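Lipoprotein, putative (Bacillus anthracis, PDB 4NOH) is of unknown function but is probably a membrane-anchored lipoprotein that may bind lipid. Local coordinates at residues 46-50 and 122-127; 24-30 and 137-143; 57-62 and 165-169. All coordinates share one frame; numbering follows the deposited sequence.

How the contacts relate
One mixed nine-stranded sheet is reached by all three contacts. Contact 1 lies where strands 42-48 and 118-122 run out into helices 49-57 and 124-128; contact 2 joins strands 26-39 and 134-142 farther across the same sheet, and the centres of contacts 1 and 2 lie about 25 Å apart. Contact 3 joins the edge of this sheet, at the chain end after strand 162-166, to the start of a small three-stranded one at strand 61-65; its centre is about 12 Å from that of contact 2, which it touches through Leu139 and Met60. Along the chain, contact 2 encloses contact 1, whereas contact 3 alternates with both. Early and late parts of the sequence are thereby interleaved.

Contact 1. Residues 46-50 and 122-127; sequences IMNKT and VSDAEY
The carboxylate of Asp124 reaches across to the start of helix 49-57 and meets Thr50 with both oxygens. Asp124 OD1 accepts from Thr50 N at 3.1 Å in a nearly straight bond (167°), while Asp124 OD2 takes the hydroxyl hydrogen of Thr50 OG1 at 2.6 Å. Each oxygen uses its syn lone pair, so the two bonds hold the carboxylate against rotation. With CG anti to the carbonyl carbon (chi1 -69°), the group leans out from its own helix toward the other one. A negative charge placed at this helix start would probably be stabilised by the helix dipole. The amide of Asn48 lies across the carboxylate, the two planes 31° apart, and Asn48 CB comes within 3.2 Å of Asp124 OD1.

Here two neighbouring parallel strands of the mixed sheet each pass directly into a helix, and each helix has its own N-cap. Asn48 OD1 receives Thr51 N, and Ser123 OG receives Glu126 N while also bonding to Asp80. The strand pairing ends in two backbone bonds: Val122 N gives to Met47 O at 3.0 Å, and Lys49 N gives to Val122 O in a weak one. The other end of the Asn48 amide is served by a water, which accepts from Asn48 ND2 at 3.0 Å and donates to the Asp124 carbonyl.

Tyr127 points its side chain toward the end of strand 42-48. Tyr127 CB packs 3.6 Å from Asn48 CB, and the ring edge meets the Ile46 carbonyl in plane, Tyr127 CE1 lying 3.4 Å from Ile46 O. The phenol hydroxyl is hydrogen-bonded to Glu33, and Lys35 makes a cation-pi contact with the ring.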
loop_
_atom_site.group_PDB
_atom_site.type_symbol
_atom_site.label_atom_id
_atom_site.label_comp_id
_atom_site.label_asym_id
_atom_site.label_seq_id
_atom_site.Cartn_x
_atom_site.Cartn_y
_atom_site.Cartn_z
ATOM N N ILE A 46 7.513 2.699 0.963
ATOM C CA ILE A 46 8.227 2.151 2.122
ATOM C C ILE A 46 7.367 2.222 3.384
ATOM O O ILE A 46 6.829 3.278 3.736
ATOM C CB ILE A 46 9.528 2.937 2.383
ATOM C CG1 ILE A 46 10.363 3.113 1.096
ATOM C CG2 ILE A 46 10.366 2.237 3.453
ATOM C CD1 ILE A 46 11.404 4.218 1.150
HETATM N N MSE A 47 7.233 1.110 4.073
HETATM C CA MSE A 47 6.521 1.157 5.323
HETATM C C MSE A 47 7.357 0.490 6.365
HETATM O O MSE A 47 8.399 -0.114 6.084
HETATM C CB MSE A 47 5.138 0.535 5.223
HETATM C CG MSE A 47 5.119 -0.951 4.943
HETATM SE SE MSE A 47 3.378 -1.518 4.173
HETATM C CE MSE A 47 3.831 -1.512 2.274
ATOM N N ASN A 48 6.941 0.672 7.601
ATOM C CA ASN A 48 7.609 0.018 8.686
ATOM C C ASN A 48 6.943 -1.333 8.965
ATOM O O ASN A 48 5.839 -1.639 8.491
ATOM C CB ASN A 48 7.767 0.882 9.947
ATOM C CG ASN A 48 6.464 1.229 10.646
ATOM O OD1 ASN A 48 5.431 0.594 10.486
ATOM N ND2 ASN A 48 6.537 2.230 11.500
ATOM N N LYS A 49 7.642 -2.149 9.760
ATOM C CA LYS A 49 7.171 -3.497 10.096
ATOM C C LYS A 49 5.798 -3.469 10.769
ATOM O O LYS A 49 4.914 -4.258 10.442
ATOM C CB LYS A 49 8.177 -4.191 11.003
ATOM C CG LYS A 49 7.755 -5.586 11.401
ATOM C CD LYS A 49 8.738 -6.222 12.350
ATOM C CE LYS A 49 8.196 -7.554 12.823
ATOM N NZ LYS A 49 9.109 -8.204 13.780
ATOM N N THR A 50 5.612 -2.557 11.704
ATOM C CA THR A 50 4.369 -2.494 12.430
ATOM C C THR A 50 3.201 -2.259 11.474
ATOM O O THR A 50 2.160 -2.893 11.578
ATOM C CB THR A 50 4.464 -1.453 13.548
ATOM O OG1 THR A 50 5.365 -1.940 14.552
ATOM C CG2 THR A 50 3.146 -1.225 14.193
ATOM N N VAL A 122 10.720 -2.050 6.165
ATOM C CA VAL A 122 11.919 -1.954 7.009
ATOM C C VAL A 122 11.530 -1.906 8.494
ATOM O O VAL A 122 10.382 -1.757 8.831
ATOM C CB VAL A 122 12.757 -0.704 6.660
ATOM C CG1 VAL A 122 13.270 -0.776 5.214
ATOM C CG2 VAL A 122 11.976 0.581 6.888
ATOM N N SER A 123 12.496 -2.104 9.376
ATOM C CA SER A 123 12.178 -2.074 10.782
ATOM C C SER A 123 11.641 -0.688 11.171
ATOM O O SER A 123 11.875 0.292 10.488
ATOM C CB SER A 123 13.411 -2.404 11.629
ATOM O OG SER A 123 14.351 -1.348 11.606
ATOM N N ASP A 124 10.901 -0.629 12.260
ATOM C CA ASP A 124 10.367 0.617 12.725
ATOM C C ASP A 124 11.507 1.629 12.969
ATOM O O ASP A 124 11.376 2.810 12.670
ATOM C CB ASP A 124 9.539 0.430 14.011
ATOM C CG ASP A 124 8.234 -0.333 13.799
ATOM O OD1 ASP A 124 7.955 -0.834 12.684
ATOM O OD2 ASP A 124 7.449 -0.390 14.792
ATOM N N ALA A 125 12.640 1.172 13.512
ATOM C CA ALA A 125 13.749 2.082 13.776
ATOM C C ALA A 125 14.367 2.596 12.476
ATOM O O ALA A 125 14.775 3.751 12.396
ATOM C CB ALA A 125 14.798 1.407 14.646
ATOM N N GLU A 126 14.472 1.724 11.481
ATOM C CA GLU A 126 15.030 2.103 10.192
ATOM C C GLU A 126 14.123 3.101 9.477
ATOM O O GLU A 126 14.604 4.073 8.837
ATOM C CB GLU A 126 15.310 0.856 9.325
ATOM C CG GLU A 126 16.513 0.037 9.804
ATOM C CD GLU A 126 17.833 0.731 9.561
ATOM O OE1 GLU A 126 18.170 0.976 8.379
ATOM O OE2 GLU A 126 18.569 1.006 10.543
ATOM N N TYR A 127 12.830 2.878 9.594
ATOM C CA TYR A 127 11.838 3.744 8.936
ATOM C C TYR A 127 11.889 5.168 9.479
ATOM O O TYR A 127 11.739 6.133 8.725
ATOM C CB TYR A 127 10.452 3.159 9.137
ATOM C CG TYR A 127 9.286 3.964 8.580
ATOM C CD1 TYR A 127 8.848 3.783 7.284
ATOM C CD2 TYR A 127 8.587 4.838 9.374
ATOM C CE1 TYR A 127 7.764 4.486 6.772
ATOM C CE2 TYR A 127 7.499 5.554 8.881
ATOM C CZ TYR A 127 7.083 5.348 7.576
ATOM O OH TYR A 127 6.004 6.045 7.080
HETATM O O HOH W 1 8.799 3.806 12.685
#

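Contact 2. Residues 24-30 and 137-143; sequences DKIESQN and IGLASFK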
loop_
_atom_site.group_PDB
_atom_site.type_symbol
_atom_site.label_atom_id
_atom_site.label_comp_id
_atom_site.label_asym_id
_atom_site.label_seq_id
_atom_site.Cartn_x
_atom_site.Cartn_y
_atom_site.Cartn_z
ATOM N N ASP A 24 -21.116 7.769 5.611
ATOM C CA ASP A 24 -22.341 7.000 5.854
ATOM C C ASP A 24 -22.453 5.768 4.937
ATOM O O ASP A 24 -23.235 4.866 5.215
ATOM C CB ASP A 24 -23.579 7.891 5.717
ATOM C CG ASP A 24 -23.592 8.664 4.429
ATOM O OD1 ASP A 24 -22.652 9.453 4.173
ATOM O OD2 ASP A 24 -24.557 8.508 3.668
ATOM N N LYS A 25 -21.654 5.741 3.864
ATOM C CA LYS A 25 -21.612 4.617 2.899
ATOM C C LYS A 25 -20.542 3.562 3.219
ATOM O O LYS A 25 -20.546 2.454 2.665
ATOM C CB LYS A 25 -21.327 5.150 1.498
ATOM C CG LYS A 25 -22.365 6.152 1.051
ATOM C CD LYS A 25 -23.676 5.443 0.856
ATOM C CE LYS A 25 -23.808 4.933 -0.565
ATOM N NZ LYS A 25 -24.082 6.090 -1.467
ATOM N N ILE A 26 -19.624 3.932 4.102
ATOM C CA ILE A 26 -18.485 3.102 4.500
ATOM C C ILE A 26 -18.731 2.333 5.787
ATOM O O ILE A 26 -19.226 2.892 6.771
ATOM C CB ILE A 26 -17.251 4.026 4.659
ATOM C CG1 ILE A 26 -16.868 4.546 3.275
ATOM C CG2 ILE A 26 -16.085 3.295 5.318
ATOM C CD1 ILE A 26 -15.813 5.624 3.236
ATOM N N GLU A 27 -18.455 1.039 5.769
ATOM C CA GLU A 27 -18.612 0.250 6.978
ATOM C C GLU A 27 -17.341 0.111 7.754
ATOM O O GLU A 27 -17.392 -0.110 8.958
ATOM C CB GLU A 27 -19.198 -1.121 6.678
ATOM C CG GLU A 27 -18.387 -2.021 5.783
ATOM C CD GLU A 27 -19.087 -3.353 5.558
ATOM O OE1 GLU A 27 -20.299 -3.444 5.854
ATOM O OE2 GLU A 27 -18.421 -4.296 5.077
ATOM N N SER A 28 -16.198 0.166 7.093
ATOM C CA SER A 28 -14.950 0.123 7.813
ATOM C C SER A 28 -13.858 0.816 7.055
ATOM O O SER A 28 -13.941 0.954 5.852
ATOM C CB SER A 28 -14.517 -1.295 8.143
ATOM O OG SER A 28 -14.136 -2.020 7.009
ATOM N N GLN A 29 -12.835 1.247 7.757
ATOM C CA GLN A 29 -11.706 1.847 7.081
ATOM C C GLN A 29 -10.455 1.658 7.882
ATOM O O GLN A 29 -10.483 1.467 9.084
ATOM C CB GLN A 29 -11.976 3.313 6.769
ATOM C CG GLN A 29 -12.116 4.171 7.984
ATOM C CD GLN A 29 -12.749 5.548 7.715
ATOM O OE1 GLN A 29 -12.209 6.581 8.112
ATOM N NE2 GLN A 29 -13.860 5.558 7.057
ATOM N N ASN A 30 -9.348 1.696 7.174
ATOM C CA ASN A 30 -8.027 1.513 7.728
ATOM C C ASN A 30 -7.111 2.541 7.084
ATOM O O ASN A 30 -7.188 2.790 5.872
ATOM C CB ASN A 30 -7.488 0.090 7.467
ATOM C CG ASN A 30 -8.358 -1.000 8.048
ATOM O OD1 ASN A 30 -9.382 -1.366 7.478
ATOM N ND2 ASN A 30 -7.907 -1.582 9.151
ATOM N N ILE A 137 -2.073 5.381 2.856
ATOM C CA ILE A 137 -2.747 4.358 2.112
ATOM C C ILE A 137 -3.998 4.081 2.890
ATOM O O ILE A 137 -3.940 3.653 4.038
ATOM C CB ILE A 137 -1.929 3.050 2.039
ATOM C CG1 ILE A 137 -0.538 3.272 1.426
ATOM C CG2 ILE A 137 -2.695 1.962 1.302
ATOM C CD1 ILE A 137 0.478 2.300 1.956
ATOM N N GLY A 138 -5.136 4.331 2.268
ATOM C CA GLY A 138 -6.403 4.122 2.911
ATOM C C GLY A 138 -7.202 3.009 2.281
ATOM O O GLY A 138 -7.223 2.848 1.068
ATOM N N LEU A 139 -7.802 2.175 3.101
ATOM C CA LEU A 139 -8.699 1.146 2.667
ATOM C C LEU A 139 -10.076 1.507 3.192
ATOM O O LEU A 139 -10.247 1.683 4.375
ATOM C CB LEU A 139 -8.289 -0.238 3.192
ATOM C CG LEU A 139 -9.344 -1.313 2.967
ATOM C CD1 LEU A 139 -9.571 -1.537 1.476
ATOM C CD2 LEU A 139 -9.020 -2.625 3.688
ATOM N N ALA A 140 -11.050 1.640 2.312
ATOM C CA ALA A 140 -12.443 1.861 2.708
ATOM C C ALA A 140 -13.290 0.677 2.226
ATOM O O ALA A 140 -13.291 0.350 1.027
ATOM C CB ALA A 140 -12.965 3.135 2.105
ATOM N N SER A 141 -13.983 0.027 3.141
ATOM C CA SER A 141 -14.852 -1.088 2.815
ATOM C C SER A 141 -16.276 -0.547 2.815
ATOM O O SER A 141 -16.755 -0.059 3.826
ATOM C CB SER A 141 -14.638 -2.226 3.815
ATOM O OG SER A 141 -13.262 -2.648 3.834
ATOM N N PHE A 142 -16.942 -0.594 1.661
ATOM C CA PHE A 142 -18.270 -0.022 1.519
ATOM C C PHE A 142 -19.375 -1.005 1.853
ATOM O O PHE A 142 -19.229 -2.212 1.644
ATOM C CB PHE A 142 -18.431 0.534 0.100
ATOM C CG PHE A 142 -17.630 1.786 -0.138
ATOM C CD1 PHE A 142 -16.252 1.727 -0.349
ATOM C CD2 PHE A 142 -18.245 3.035 -0.094
ATOM C CE1 PHE A 142 -15.525 2.891 -0.524
ATOM C CE2 PHE A 142 -17.523 4.199 -0.292
ATOM C CZ PHE A 142 -16.159 4.129 -0.480
ATOM N N LYS A 143 -20.468 -0.482 2.393
ATOM C CA LYS A 143 -21.622 -1.300 2.730
ATOM C C LYS A 143 -22.154 -1.994 1.494
ATOM O O LYS A 143 -22.552 -3.164 1.546
ATOM C CB LYS A 143 -22.726 -0.457 3.370
ATOM C CG LYS A 143 -22.320 0.179 4.695
ATOM C CD LYS A 143 -23.365 1.152 5.187
ATOM C CE LYS A 143 -22.861 1.926 6.386
ATOM N NZ LYS A 143 -23.883 2.917 6.841
HETATM O O HOH W 2 -16.979 -3.870 1.983
HETATM O O HOH W 3 -11.547 -1.277 5.752
#
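Ile26 and Phe142 lie opposite each other where the pairing of antiparallel strands 26-39 and 134-142 is interrupted by a classic beta bulge: Glu27 and Ser28 both face Ser141. The carbonyl oxygen of Ser141 accepts from Glu27 N at 2.8 Å and, more weakly, from Ser28 N, which shifts the register by one residue. Ser141 N returns a bond to Ser28 O, and beyond the bulge regular pairing goes on with Gln29 opposite Ala140 and Asn30 opposite Leu139.

The methylene CG1 of Ile26 sits over one face of the Phe142 ring, 3.9 Å from its centroid, as a CH-pi contact displaced toward the rim. Ile26 CD1 goes on to Ala140 CB, and Met19 of helix 12-21 adds to the packing on this side. On the side carrying Ser28 and Asn30, one water joins Ser28 OG and Asn30 OD1.

Lys143 runs back along the incoming chain, its N donating to Lys25 O. Lys143 CB lies 3.7 Å from Lys25 O, CG touches both that oxygen and Glu27 CB, and CD moves on toward the carbonyl of Asp24. The chain stays extended beyond CG (chi2 172°), carrying Lys143 CE to 3.2 Å from Asp24 O and letting Lys143 NZ donate to that oxygen at 2.6 Å.

Contact 3. Residues 57-62 and 165-169; sequences KENMLK and MVEVK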
loop_
_atom_site.group_PDB
_atom_site.type_symbol
_atom_site.label_atom_id
_atom_site.label_comp_id
_atom_site.label_asym_id
_atom_site.label_seq_id
_atom_site.Cartn_x
_atom_site.Cartn_y
_atom_site.Cartn_z
ATOM N N LYS A 57 -2.901 -8.192 8.306
ATOM C CA LYS A 57 -4.112 -8.539 9.052
ATOM C C LYS A 57 -5.365 -8.110 8.307
ATOM O O LYS A 57 -6.430 -8.701 8.532
ATOM C CB LYS A 57 -4.072 -7.978 10.473
ATOM C CG LYS A 57 -3.084 -8.705 11.362
ATOM C CD LYS A 57 -3.101 -8.224 12.805
ATOM C CE LYS A 57 -2.625 -6.786 12.915
ATOM N NZ LYS A 57 -2.436 -6.349 14.326
ATOM N N GLU A 58 -5.264 -7.121 7.405
ATOM C CA GLU A 58 -6.417 -6.728 6.564
ATOM C C GLU A 58 -6.402 -7.411 5.204
ATOM O O GLU A 58 -7.195 -7.066 4.326
ATOM C CB GLU A 58 -6.487 -5.217 6.347
ATOM C CG GLU A 58 -6.479 -4.440 7.631
ATOM C CD GLU A 58 -7.546 -4.897 8.590
ATOM O OE1 GLU A 58 -8.689 -5.180 8.145
ATOM O OE2 GLU A 58 -7.229 -4.983 9.790
ATOM N N ASN A 59 -5.505 -8.378 5.023
ATOM C CA ASN A 59 -5.384 -9.126 3.770
ATOM C C ASN A 59 -5.107 -8.199 2.606
ATOM O O ASN A 59 -5.535 -8.463 1.483
ATOM C CB ASN A 59 -6.634 -9.992 3.491
ATOM C CG ASN A 59 -6.742 -11.204 4.416
ATOM O OD1 ASN A 59 -6.018 -11.334 5.384
ATOM N ND2 ASN A 59 -7.654 -12.102 4.094
HETATM N N MSE A 60 -4.351 -7.124 2.855
HETATM C CA MSE A 60 -4.122 -6.118 1.811
HETATM C C MSE A 60 -2.838 -6.219 1.062
HETATM O O MSE A 60 -2.659 -5.525 0.071
HETATM C CB MSE A 60 -4.323 -4.702 2.394
HETATM C CG MSE A 60 -5.797 -4.290 2.380
HETATM SE SE MSE A 60 -6.613 -4.281 0.544
HETATM C CE MSE A 60 -7.911 -5.691 0.891
ATOM N N LEU A 61 -1.917 -7.038 1.553
ATOM C CA LEU A 61 -0.692 -7.353 0.822
ATOM C C LEU A 61 -0.963 -8.657 0.120
ATOM O O LEU A 61 -1.174 -9.685 0.754
ATOM C CB LEU A 61 0.532 -7.405 1.722
ATOM C CG LEU A 61 1.087 -6.048 2.185
ATOM C CD1 LEU A 61 2.108 -6.261 3.269
ATOM C CD2 LEU A 61 1.750 -5.311 1.024
ATOM N N LYS A 62 -0.921 -8.643 -1.198
ATOM C CA LYS A 62 -1.321 -9.805 -1.970
ATOM C C LYS A 62 -0.287 -10.248 -2.989
ATOM O O LYS A 62 0.233 -9.431 -3.739
ATOM C CB LYS A 62 -2.639 -9.483 -2.720
ATOM C CG LYS A 62 -3.773 -8.964 -1.823
ATOM C CD LYS A 62 -5.126 -8.992 -2.504
ATOM C CE LYS A 62 -6.242 -8.504 -1.599
ATOM N NZ LYS A 62 -7.600 -8.645 -2.209
HETATM N N MSE A 165 -10.281 -0.528 -7.033
HETATM C CA MSE A 165 -11.227 -1.439 -6.417
HETATM C C MSE A 165 -10.504 -2.678 -5.983
HETATM O O MSE A 165 -9.684 -3.249 -6.734
HETATM C CB MSE A 165 -12.278 -1.895 -7.421
HETATM C CG MSE A 165 -13.112 -0.721 -7.929
HETATM SE SE MSE A 165 -14.441 -0.096 -6.620
HETATM C CE MSE A 165 -15.182 -1.752 -5.864
ATOM N N VAL A 166 -10.868 -3.166 -4.807
ATOM C CA VAL A 166 -10.241 -4.340 -4.276
ATOM C C VAL A 166 -11.235 -5.247 -3.579
ATOM O O VAL A 166 -12.261 -4.794 -3.092
ATOM C CB VAL A 166 -9.121 -3.971 -3.260
ATOM C CG1 VAL A 166 -8.100 -3.013 -3.875
ATOM C CG2 VAL A 166 -9.683 -3.368 -1.963
ATOM N N GLU A 167 -10.925 -6.541 -3.538
ATOM C CA GLU A 167 -11.741 -7.491 -2.793
ATOM C C GLU A 167 -11.262 -7.469 -1.347
ATOM O O GLU A 167 -10.061 -7.611 -1.069
ATOM C CB GLU A 167 -11.645 -8.890 -3.402
ATOM C CG GLU A 167 -12.235 -8.924 -4.797
ATOM C CD GLU A 167 -12.378 -10.315 -5.372
ATOM O OE1 GLU A 167 -11.713 -11.253 -4.883
ATOM O OE2 GLU A 167 -13.164 -10.460 -6.338
ATOM N N VAL A 168 -12.192 -7.265 -0.425
ATOM C CA VAL A 168 -11.819 -7.180 0.974
ATOM C C VAL A 168 -11.800 -8.561 1.622
ATOM O O VAL A 168 -12.364 -9.517 1.089
ATOM C CB VAL A 168 -12.658 -6.142 1.735
ATOM C CG1 VAL A 168 -12.280 -4.752 1.237
ATOM C CG2 VAL A 168 -14.132 -6.399 1.570
ATOM N N LYS A 169 -11.120 -8.651 2.756
ATOM C CA LYS A 169 -10.961 -9.914 3.487
ATOM C C LYS A 169 -12.283 -10.653 3.744
ATOM O O LYS A 169 -12.290 -11.878 3.926
ATOM C CB LYS A 169 -10.261 -9.661 4.820
ATOM C CG LYS A 169 -11.051 -8.738 5.734
ATOM C CD LYS A 169 -10.338 -8.512 7.045
ATOM C CE LYS A 169 -11.101 -7.505 7.880
ATOM N NZ LYS A 169 -10.312 -7.116 9.067
ATOM O OXT LYS A 169 -13.365 -10.053 3.795
HETATM O O HOH W 4 -9.800 -6.267 3.783
#
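Glu58 OE1 takes a hydrogen bond from Lys169 NZ at 2.7 Å, within a salt bridge between a residue just past a helix and the last residue of the chain. The ammonium group arrives on the syn side of the oxygen but 27° out of the carboxylate plane. The two side chains lie alongside each other and point the same way; a bend in Glu58 at chi2 (-53°) brings its acid back to the extended lysine. A water also links the backbones, donating to Glu58 O and accepting from Lys169 N.

A second lysine, Lys62, comes from the 57-62 side. Lys62 NZ donates to Glu167 O at 2.9 Å, in the carbonyl plane and on a lone pair, and also forms a salt bridge with Asp111. Asp111 in turn accepts from Glu167 N, so it steadies both partners.

Selenomethionine Met60 bends at chi2 and chi3 so that its tip meets the tail: Met60 SE lies 4.1 Å from Val166 CG2, and Met60 CE is 3.5 Å from Glu167 O. Leu139 and Val7 of the large sheet pack against both Met60 and Val166. The C-terminal tail thus crosses the exit of helix 49-57, which closes in a Schellman motif with Asn59, at positive phi, as its C-prime residue.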